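Long-range contact in DNA repair protein RAD7 (Saccharomyces cerevisiae, PDB 5ZB2), which takes part in global genome nucleotide excision repair of non-transcribed DNA as a component of the complex with ABF1 and RAD16, and interacts with ELC1: residues L105-C110 with L131-P136. Residues are numbered along the deposited sequence; the frame is centred on the assembly and turned at random.
Sequences LSLQMC and LNLDGP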
loop_
_atom_site.group_PDB
_atom_site.type_symbol
_atom_site.label_atom_id
_atom_site.label_comp_id
_atom_site.label_asym_id
_atom_site.label_seq_id
_atom_site.Cartn_x
_atom_site.Cartn_y
_atom_site.Cartn_z
ATOM N N LEU A 105 10.497 18.595 2.187
ATOM C CA LEU A 105 10.847 17.207 1.923
ATOM C C LEU A 105 11.719 17.139 0.681
ATOM O O LEU A 105 11.379 17.717 -0.356
ATOM C CB LEU A 105 9.593 16.343 1.738
ATOM C CG LEU A 105 9.828 14.849 1.502
ATOM C CD1 LEU A 105 10.477 14.197 2.713
ATOM C CD2 LEU A 105 8.516 14.171 1.170
ATOM N N SER A 106 12.843 16.439 0.793
ATOM C CA SER A 106 13.752 16.230 -0.323
ATOM C C SER A 106 13.924 14.735 -0.526
ATOM O O SER A 106 14.403 14.037 0.375
ATOM C CB SER A 106 15.101 16.902 -0.068
ATOM O OG SER A 106 15.999 16.631 -1.129
ATOM N N LEU A 107 13.538 14.250 -1.707
ATOM C CA LEU A 107 13.621 12.835 -2.069
ATOM C C LEU A 107 14.578 12.717 -3.251
ATOM O O LEU A 107 14.198 12.981 -4.397
ATOM C CB LEU A 107 12.239 12.274 -2.409
ATOM C CG LEU A 107 11.166 12.428 -1.328
ATOM C CD1 LEU A 107 9.809 11.903 -1.800
ATOM C CD2 LEU A 107 11.589 11.725 -0.046
ATOM N N GLN A 108 15.815 12.323 -2.974
ATOM C CA GLN A 108 16.853 12.226 -3.992
ATOM C C GLN A 108 17.001 10.772 -4.427
ATOM O O GLN A 108 17.074 9.870 -3.586
ATOM C CB GLN A 108 18.183 12.766 -3.461
ATOM C CG GLN A 108 18.107 14.188 -2.894
ATOM C CD GLN A 108 17.813 15.237 -3.956
ATOM O OE1 GLN A 108 18.542 15.371 -4.939
ATOM N NE2 GLN A 108 16.738 15.988 -3.759
ATOM N N MET A 109 17.035 10.550 -5.741
ATOM C CA MET A 109 17.088 9.203 -6.305
ATOM C C MET A 109 15.827 8.421 -5.932
ATOM O O MET A 109 15.887 7.325 -5.368
ATOM C CB MET A 109 18.353 8.467 -5.854
ATOM C CG MET A 109 19.644 9.245 -6.107
ATOM S SD MET A 109 21.138 8.364 -5.596
ATOM C CE MET A 109 21.136 6.998 -6.757
ATOM N N CYS A 110 14.674 9.005 -6.259
ATOM C CA CYS A 110 13.369 8.444 -5.897
ATOM C C CYS A 110 12.728 7.745 -7.098
ATOM O O CYS A 110 11.610 8.045 -7.513
ATOM C CB CYS A 110 12.464 9.544 -5.345
ATOM S SG CYS A 110 12.223 10.982 -6.457
ATOM N N LEU A 131 9.283 20.866 -1.913
ATOM C CA LEU A 131 9.514 19.504 -2.386
ATOM C C LEU A 131 10.672 19.505 -3.373
ATOM O O LEU A 131 10.647 20.246 -4.362
ATOM C CB LEU A 131 8.255 18.923 -3.041
ATOM C CG LEU A 131 8.287 17.424 -3.372
ATOM C CD1 LEU A 131 8.456 16.574 -2.117
ATOM C CD2 LEU A 131 7.032 17.005 -4.125
ATOM N N ASN A 132 11.677 18.670 -3.101
ATOM C CA ASN A 132 12.837 18.485 -3.969
ATOM C C ASN A 132 12.892 17.021 -4.385
ATOM O O ASN A 132 12.995 16.135 -3.531
ATOM C CB ASN A 132 14.122 18.899 -3.248
ATOM C CG ASN A 132 15.344 18.900 -4.157
ATOM O OD1 ASN A 132 15.434 18.128 -5.112
ATOM N ND2 ASN A 132 16.298 19.774 -3.854
ATOM N N LEU A 133 12.812 16.768 -5.692
ATOM C CA LEU A 133 12.800 15.413 -6.233
ATOM C C LEU A 133 13.898 15.267 -7.275
ATOM O O LEU A 133 13.994 16.081 -8.200
ATOM C CB LEU A 133 11.444 15.081 -6.862
ATOM C CG LEU A 133 10.195 15.226 -5.990
ATOM C CD1 LEU A 133 8.946 14.949 -6.817
ATOM C CD2 LEU A 133 10.247 14.307 -4.781
ATOM N N ASP A 134 14.696 14.212 -7.136
ATOM C CA ASP A 134 15.774 13.920 -8.070
ATOM C C ASP A 134 15.595 12.505 -8.620
ATOM O O ASP A 134 15.808 11.523 -7.909
ATOM C CB ASP A 134 17.132 14.047 -7.379
ATOM C CG ASP A 134 18.289 13.742 -8.309
ATOM O OD1 ASP A 134 18.069 13.686 -9.536
ATOM O OD2 ASP A 134 19.421 13.558 -7.811
ATOM N N GLY A 135 15.190 12.409 -9.860
ATOM C CA GLY A 135 14.980 11.142 -10.486
ATOM C C GLY A 135 13.598 10.533 -10.452
ATOM O O GLY A 135 13.516 9.351 -10.514
ATOM N N PRO A 136 12.527 11.301 -10.359
ATOM C CA PRO A 136 11.189 10.691 -10.378
ATOM C C PRO A 136 10.785 10.378 -11.811
ATOM O O PRO A 136 9.894 11.037 -12.346
ATOM C CB PRO A 136 10.296 11.777 -9.782
ATOM C CG PRO A 136 11.005 13.055 -10.077
ATOM C CD PRO A 136 12.475 12.741 -10.050
HETATM O O HOH W 1 21.011 14.622 -5.652
#
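Leu107 and Leu133 run alongside each other in a common direction on neighbouring parallel strands of the leucine-rich repeat (LRR) solenoid that follows the long N-terminal helix of this Rad7 fragment. CB of Leu107 meets CD2 of Leu133 at 3.7 Å, and two residues earlier on each strand Leu105 and Leu131 repeat the pairing, CB to CD1. These leucines fill the interior between the strands and the helices: Tyr92 of helix 89-98 meets Leu107, while Trp144 of helix 141-150 covers Leu133. The axes of strands 105-108 and 131-134 come within 4.7 Å of each other, in the parallel ladder by which successive LRR coils stack; Leu107 illustrates it, for its N donates a 2.7 Å hydrogen bond to Asn132 O and its O accepts one from Asp134 N.

The other face, bearing Ser106, Gln108, Asn132 and Asp134, is polar. Here the Gln108 chain bends at chi2 (-67°), bringing its amide back over the strand pair. NE2 reaches Asn132 OD1 at 2.8 Å, with the acceptor in the plane of the Gln108 amide but the donor above the Asn132 carbonyl plane; the two amides stand nearly perpendicular, 85° apart. The same NE2 also donates to Ser106 OG, while OE1 accepts from a water that donates as well to Asp134 OD2. The other oxygen of that carboxylate, OD1, is hydrogen-bonded to ND2 of Asn162, carrying the polar row into the next coil. A leucine in place of Gln108 would probably leave Asn132 OD1 without this donor and the bridging water without one of its two acceptors.

Beyond the strands, Cys110 SG lies beside the Pro136 ring, 3.9 Å from its CB. At this turn Asp134 O receives two donors, a weak bond from Met109 N and a straighter one from Cys110 N at 3.2 Å.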